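Putative methylase (Clostridium difficile, PDB 3LDU) probably methylates guanine bases of ribosomal RNA and binds GTP. Local coordinates at residues G48-N53 against K239-V244; D139-P144 against K232-D237. One frame throughout, in Å; residues are numbered along the deposited sequence.

Both contacts tie the N-terminal part of the chain to one excursion of the methyltransferase part, the loop 232-237 and the helix 238-251 that follows it, and neither lies at the GTP site. Contact 1 is the buried one: helix 48-55 of the ferredoxin-like region packs on helix 238-251 through apolar groups and an indole face. Contact 2, nearer the surface, sets the loop 139-144 of the THUMP region against the loop 232-237, and mixes an aromatic stack with a salt bridge and charged hydrogen bonds. Their centres are about 15 Å apart, and the two meet where Ile49 CD1 lies 4.3 Å from Leu236 CD2.

Contact 1: G48-N53 against K239-V244; sequences GIAKSN and KIWWDV
Ala50 lies against Trp241 and Val244 where helix 48-55 runs beside helix 238-251. The two segments approach to 8.9 Å between axes with their N-to-C directions 33° apart, close enough for the alpha carbons of Ala50 and Trp241 to come within 5.3 Å.

The main aromatic interaction is a CH-pi contact. Ala50 CA sits over one face of the indole, 3.6 Å from the centroid of the six-membered ring and almost on its normal. At the rim of the same ring, Asn53 CB meets Trp241 CH2 near the ring plane at 3.5 Å, so the indole is bordered by two residues about one helical turn apart. The ring of Phe228 also meets that of Trp241, the planes about 20° apart.

Apolar packing completes the interface. Ala50 CB reaches Val244 CG2 at 3.7 Å and, more loosely, Ile240 CG2. Val244, its CG1 turned away from the backbone N (chi1 167°), lays that branch against the carbonyl of Ala50, while CG2 reaches both Ala50 CB and the aliphatic part of Lys51, whose amine bonds to the carbonyl of Leu28.

The polar end of Asn53 is held by its own helix and by the chain beyond it. Asn53 ND2 donates to Ile49 O at 2.9 Å from above the carbonyl plane, across from the backbone N of Asn53. The same amide also bonds to Thr160 and Thr161, which fixes its rotation.

The arrangement is a helix-helix packing with a small residue at the close approach, joining the ferredoxin-like domain to the Rossmann-type methyltransferase domain.

Contact 2: D139-P144 against K232-D237; sequences DKEKYP and KWRTLD. With FMT (formic acid), chain C.
Glu141 OE2 is gripped by three donors: Arg234 NE at 2.9 Å, the backbone N of Arg234 and the hydroxyl of Tyr143. It belongs to a loop-to-loop contact in which the THUMP domain meets a type I beta turn, Trp233 to Leu236, of the methyltransferase domain. The carboxylate straddles Arg234 NE, each oxygen offering its syn lone pair, and OE1 also accepts a weak bond from NH2. Carboxylate and guanidinium planes are 74° apart, so this is not a flat, side-by-side pairing. Arg234 N approaches OE2 from above the carboxylate plane, in a nearly straight bond. The phenol OH of Tyr143 arrives on the anti side of Glu141 OE2, at 2.8 Å. Folding of the glutamate chain makes this possible: CG lies between the backbone N and the carbonyl carbon (chi1 80°), and a second bend at chi2 swings the carboxylate toward the turn. These bonds probably stabilise the charged form of the acid. The guanidinium is held further by NH2 bonding to the carbonyl of Tyr92, while CB and CG of Lys140 lie against NH2.

Beside this polar cluster, Tyr143 stacks face-to-face on the five-membered ring of Trp233, centroids 3.8 Å apart and planes tilted by 20°. The overlap is offset, with Tyr143 CE1 above the Trp233 CD2 and CG atoms. Ile158 of strand 153-159 touches both aromatic side chains. The indole is pinned at its edge as well, since Trp233 NE1 donates to Lys142 O at 2.9 Å. At the third residue of the turn, Thr235 OG1 donates a hydrogen bond to O2 of a formic acid molecule, probably from the crystallisation liquor, at 2.6 Å.

Contact 1: G48-N53 against K239-V244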
loop_
_atom_site.group_PDB
_atom_site.type_symbol
_atom_site.label_atom_id
_atom_site.label_comp_id
_atom_site.label_asym_id
_atom_site.label_seq_id
_atom_site.Cartn_x
_atom_site.Cartn_y
_atom_site.Cartn_z
ATOM N N GLY A 48 13.856 4.761 -11.109
ATOM C CA GLY A 48 12.985 3.767 -10.499
ATOM C C GLY A 48 12.677 3.981 -9.031
ATOM O O GLY A 48 11.549 3.756 -8.579
ATOM N N ILE A 49 13.670 4.409 -8.267
ATOM C CA ILE A 49 13.462 4.570 -6.832
ATOM C C ILE A 49 12.507 5.734 -6.576
ATOM O O ILE A 49 11.526 5.607 -5.819
ATOM C CB ILE A 49 14.793 4.764 -6.074
ATOM C CG1 ILE A 49 15.601 3.464 -6.086
ATOM C CG2 ILE A 49 14.515 5.167 -4.622
ATOM C CD1 ILE A 49 17.013 3.607 -5.456
ATOM N N ALA A 50 12.779 6.862 -7.229
ATOM C CA ALA A 50 11.942 8.052 -7.109
ATOM C C ALA A 50 10.513 7.797 -7.610
ATOM O O ALA A 50 9.525 8.102 -6.927
ATOM C CB ALA A 50 12.577 9.228 -7.869
ATOM N N LYS A 51 10.405 7.242 -8.812
ATOM C CA LYS A 51 9.088 7.010 -9.413
ATOM C C LYS A 51 8.258 5.999 -8.644
ATOM O O LYS A 51 7.051 6.161 -8.534
ATOM C CB LYS A 51 9.213 6.552 -10.870
ATOM C CG LYS A 51 9.333 7.706 -11.865
ATOM C CD LYS A 51 9.608 7.201 -13.276
ATOM C CE LYS A 51 8.563 6.191 -13.733
ATOM N NZ LYS A 51 8.820 5.741 -15.135
ATOM N N SER A 52 8.900 4.952 -8.131
ATOM C CA SER A 52 8.170 3.902 -7.403
ATOM C C SER A 52 7.592 4.421 -6.095
ATOM O O SER A 52 6.415 4.206 -5.795
ATOM C CB SER A 52 9.077 2.695 -7.156
ATOM O OG SER A 52 9.441 2.113 -8.394
ATOM N N ASN A 53 8.406 5.122 -5.318
ATOM C CA ASN A 53 7.920 5.769 -4.104
ATOM C C ASN A 53 6.854 6.820 -4.400
ATOM O O ASN A 53 5.879 6.959 -3.659
ATOM C CB ASN A 53 9.090 6.423 -3.349
ATOM C CG ASN A 53 9.879 5.421 -2.557
ATOM O OD1 ASN A 53 9.376 4.860 -1.586
ATOM N ND2 ASN A 53 11.123 5.174 -2.967
ATOM N N LYS A 239 18.801 15.346 -8.535
ATOM C CA LYS A 239 18.047 15.943 -9.627
ATOM C C LYS A 239 16.914 15.005 -10.047
ATOM O O LYS A 239 15.847 15.451 -10.461
ATOM C CB LYS A 239 18.980 16.226 -10.804
ATOM C CG LYS A 239 18.308 16.803 -12.033
ATOM C CD LYS A 239 19.351 17.196 -13.073
ATOM C CE LYS A 239 18.769 17.161 -14.474
ATOM N NZ LYS A 239 18.332 15.783 -14.839
ATOM N N ILE A 240 17.168 13.707 -9.946
ATOM C CA ILE A 240 16.168 12.706 -10.316
ATOM C C ILE A 240 14.948 12.795 -9.410
ATOM O O ILE A 240 13.824 12.916 -9.902
ATOM C CB ILE A 240 16.754 11.294 -10.327
ATOM C CG1 ILE A 240 17.623 11.117 -11.574
ATOM C CG2 ILE A 240 15.645 10.258 -10.339
ATOM C CD1 ILE A 240 18.272 9.755 -11.693
ATOM N N TRP A 241 15.163 12.769 -8.094
ATOM C CA TRP A 241 14.045 12.920 -7.154
ATOM C C TRP A 241 13.328 14.239 -7.412
ATOM O O TRP A 241 12.099 14.313 -7.359
ATOM C CB TRP A 241 14.515 12.851 -5.695
ATOM C CG TRP A 241 14.202 11.530 -4.995
ATOM C CD1 TRP A 241 15.106 10.610 -4.520
ATOM C CD2 TRP A 241 12.901 11.004 -4.689
ATOM N NE1 TRP A 241 14.439 9.548 -3.939
ATOM C CE2 TRP A 241 13.090 9.765 -4.035
ATOM C CE3 TRP A 241 11.598 11.456 -4.911
ATOM C CZ2 TRP A 241 12.026 8.982 -3.600
ATOM C CZ3 TRP A 241 10.537 10.673 -4.477
ATOM C CH2 TRP A 241 10.760 9.450 -3.830
ATOM N N TRP A 242 14.097 15.287 -7.705
ATOM C CA TRP A 242 13.493 16.590 -7.934
ATOM C C TRP A 242 12.598 16.612 -9.179
ATOM O O TRP A 242 11.458 17.076 -9.123
ATOM C CB TRP A 242 14.563 17.686 -8.016
ATOM C CG TRP A 242 14.049 18.971 -7.479
ATOM C CD1 TRP A 242 13.902 19.310 -6.162
ATOM C CD2 TRP A 242 13.576 20.086 -8.238
ATOM N NE1 TRP A 242 13.374 20.575 -6.056
ATOM C CE2 TRP A 242 13.167 21.075 -7.316
ATOM C CE3 TRP A 242 13.466 20.349 -9.607
ATOM C CZ2 TRP A 242 12.656 22.305 -7.721
ATOM C CZ3 TRP A 242 12.958 21.575 -10.008
ATOM C CH2 TRP A 242 12.561 22.538 -9.067
ATOM N N ASP A 243 13.118 16.100 -10.290
ATOM C CA ASP A 243 12.374 16.063 -11.542
ATOM C C ASP A 243 11.126 15.187 -11.419
ATOM O O ASP A 243 10.078 15.504 -11.982
ATOM C CB ASP A 243 13.262 15.562 -12.678
ATOM C CG ASP A 243 14.317 16.584 -13.084
ATOM O OD1 ASP A 243 14.216 17.740 -12.634
ATOM O OD2 ASP A 243 15.228 16.232 -13.857
ATOM N N VAL A 244 11.246 14.089 -10.680
ATOM C CA VAL A 244 10.108 13.191 -10.464
ATOM C C VAL A 244 8.984 13.860 -9.673
ATOM O O VAL A 244 7.810 13.713 -10.011
ATOM C CB VAL A 244 10.535 11.863 -9.806
ATOM C CG1 VAL A 244 9.308 11.095 -9.293
ATOM C CG2 VAL A 244 11.320 11.023 -10.801
#

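Contact 2: D139-P144 against K232-D237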
loop_
_atom_site.group_PDB
_atom_site.type_symbol
_atom_site.label_atom_id
_atom_site.label_comp_id
_atom_site.label_asym_id
_atom_site.label_seq_id
_atom_site.Cartn_x
_atom_site.Cartn_y
_atom_site.Cartn_z
ATOM N N ASP A 139 27.639 8.939 11.281
ATOM C CA ASP A 139 27.043 10.220 11.653
ATOM C C ASP A 139 26.316 10.958 10.525
ATOM O O ASP A 139 25.803 12.054 10.739
ATOM C CB ASP A 139 28.100 11.137 12.279
ATOM C CG ASP A 139 29.178 11.549 11.290
ATOM O OD1 ASP A 139 29.200 10.993 10.173
ATOM O OD2 ASP A 139 30.003 12.427 11.625
ATOM N N LYS A 140 26.267 10.373 9.332
ATOM C CA LYS A 140 25.621 11.039 8.202
ATOM C C LYS A 140 24.230 10.449 7.951
ATOM O O LYS A 140 23.553 10.026 8.892
ATOM C CB LYS A 140 26.497 10.971 6.943
ATOM C CG LYS A 140 27.898 11.582 7.120
ATOM C CD LYS A 140 27.814 12.977 7.728
ATOM C CE LYS A 140 29.198 13.617 7.886
ATOM N NZ LYS A 140 29.831 13.894 6.566
ATOM N N GLU A 141 23.801 10.422 6.691
ATOM C CA GLU A 141 22.434 9.980 6.388
ATOM C C GLU A 141 22.225 8.461 6.498
ATOM O O GLU A 141 23.171 7.676 6.466
ATOM C CB GLU A 141 21.955 10.518 5.032
ATOM C CG GLU A 141 22.447 9.758 3.817
ATOM C CD GLU A 141 23.885 10.112 3.428
ATOM O OE1 GLU A 141 24.597 10.759 4.228
ATOM O OE2 GLU A 141 24.296 9.742 2.309
ATOM N N LYS A 142 20.963 8.067 6.626
ATOM C CA LYS A 142 20.590 6.703 7.010
ATOM C C LYS A 142 20.206 5.816 5.818
ATOM O O LYS A 142 19.443 6.229 4.937
ATOM C CB LYS A 142 19.435 6.782 8.024
ATOM C CG LYS A 142 18.986 5.468 8.638
ATOM C CD LYS A 142 17.866 5.726 9.660
ATOM C CE LYS A 142 17.137 4.441 10.056
ATOM N NZ LYS A 142 15.852 4.683 10.787
ATOM N N TYR A 143 20.765 4.602 5.807
ATOM C CA TYR A 143 20.494 3.556 4.811
ATOM C C TYR A 143 20.011 2.325 5.572
ATOM O O TYR A 143 20.824 1.489 5.976
ATOM C CB TYR A 143 21.793 3.212 4.050
ATOM C CG TYR A 143 22.292 4.340 3.177
ATOM C CD1 TYR A 143 22.070 4.336 1.803
ATOM C CD2 TYR A 143 22.958 5.432 3.727
ATOM C CE1 TYR A 143 22.527 5.390 0.998
ATOM C CE2 TYR A 143 23.402 6.483 2.941
ATOM C CZ TYR A 143 23.181 6.455 1.575
ATOM O OH TYR A 143 23.620 7.502 0.793
ATOM N N PRO A 144 18.687 2.210 5.797
ATOM C CA PRO A 144 18.200 1.148 6.679
ATOM C C PRO A 144 18.284 -0.191 5.970
ATOM O O PRO A 144 17.773 -0.333 4.864
ATOM C CB PRO A 144 16.732 1.536 6.937
ATOM C CG PRO A 144 16.618 2.998 6.470
ATOM C CD PRO A 144 17.604 3.094 5.340
ATOM N N LYS A 232 17.570 11.773 0.922
ATOM C CA LYS A 232 18.790 12.298 1.545
ATOM C C LYS A 232 20.074 11.564 1.124
ATOM O O LYS A 232 21.175 11.977 1.497
ATOM C CB LYS A 232 18.678 12.285 3.070
ATOM C CG LYS A 232 17.466 13.040 3.610
ATOM C CD LYS A 232 17.425 12.964 5.131
ATOM C CE LYS A 232 16.232 13.712 5.701
ATOM N NZ LYS A 232 16.258 15.158 5.339
ATOM N N TRP A 233 19.946 10.499 0.342
ATOM C CA TRP A 233 21.110 9.689 -0.007
ATOM C C TRP A 233 22.077 10.411 -0.931
ATOM O O TRP A 233 21.707 10.830 -2.025
ATOM C CB TRP A 233 20.678 8.388 -0.677
ATOM C CG TRP A 233 20.007 7.416 0.234
ATOM C CD1 TRP A 233 19.778 7.559 1.576
ATOM C CD2 TRP A 233 19.499 6.125 -0.129
ATOM N NE1 TRP A 233 19.133 6.436 2.063
ATOM C CE2 TRP A 233 18.954 5.546 1.037
ATOM C CE3 TRP A 233 19.445 5.407 -1.330
ATOM C CZ2 TRP A 233 18.364 4.275 1.036
ATOM C CZ3 TRP A 233 18.867 4.154 -1.329
ATOM C CH2 TRP A 233 18.331 3.600 -0.152
ATOM N N ARG A 234 23.329 10.518 -0.495
ATOM C CA ARG A 234 24.378 11.120 -1.319
ATOM C C ARG A 234 24.676 10.272 -2.551
ATOM O O ARG A 234 25.237 10.767 -3.532
ATOM C CB ARG A 234 25.654 11.302 -0.497
ATOM C CG ARG A 234 25.555 12.412 0.521
ATOM C CD ARG A 234 26.787 12.430 1.416
ATOM N NE ARG A 234 26.754 11.341 2.384
ATOM C CZ ARG A 234 27.830 10.757 2.898
ATOM N NH1 ARG A 234 29.055 11.149 2.539
ATOM N NH2 ARG A 234 27.684 9.780 3.777
ATOM N N THR A 235 24.302 8.996 -2.492
ATOM C CA THR A 235 24.592 8.046 -3.561
ATOM C C THR A 235 23.614 8.163 -4.732
ATOM O O THR A 235 23.808 7.534 -5.768
ATOM C CB THR A 235 24.590 6.585 -3.044
ATOM O OG1 THR A 235 23.290 6.250 -2.537
ATOM C CG2 THR A 235 25.617 6.407 -1.935
ATOM N N LEU A 236 22.562 8.959 -4.559
ATOM C CA LEU A 236 21.611 9.209 -5.636
ATOM C C LEU A 236 21.806 10.608 -6.196
ATOM O O LEU A 236 22.266 11.511 -5.491
ATOM C CB LEU A 236 20.169 9.055 -5.139
ATOM C CG LEU A 236 19.778 7.683 -4.600
ATOM C CD1 LEU A 236 18.313 7.643 -4.162
ATOM C CD2 LEU A 236 20.067 6.615 -5.638
ATOM N N ASP A 237 21.462 10.776 -7.470
ATOM C CA ASP A 237 21.442 12.086 -8.107
ATOM C C ASP A 237 20.178 12.813 -7.665
ATOM O O ASP A 237 19.078 12.416 -8.035
ATOM C CB ASP A 237 21.449 11.925 -9.629
ATOM C CG ASP A 237 21.297 13.245 -10.359
ATOM O OD1 ASP A 237 21.400 14.310 -9.713
ATOM O OD2 ASP A 237 21.077 13.215 -11.586
HETATM C C FMT C . 22.400 3.152 -3.112
HETATM O O1 FMT C . 22.732 3.129 -4.301
HETATM O O2 FMT C . 23.070 3.648 -2.200
#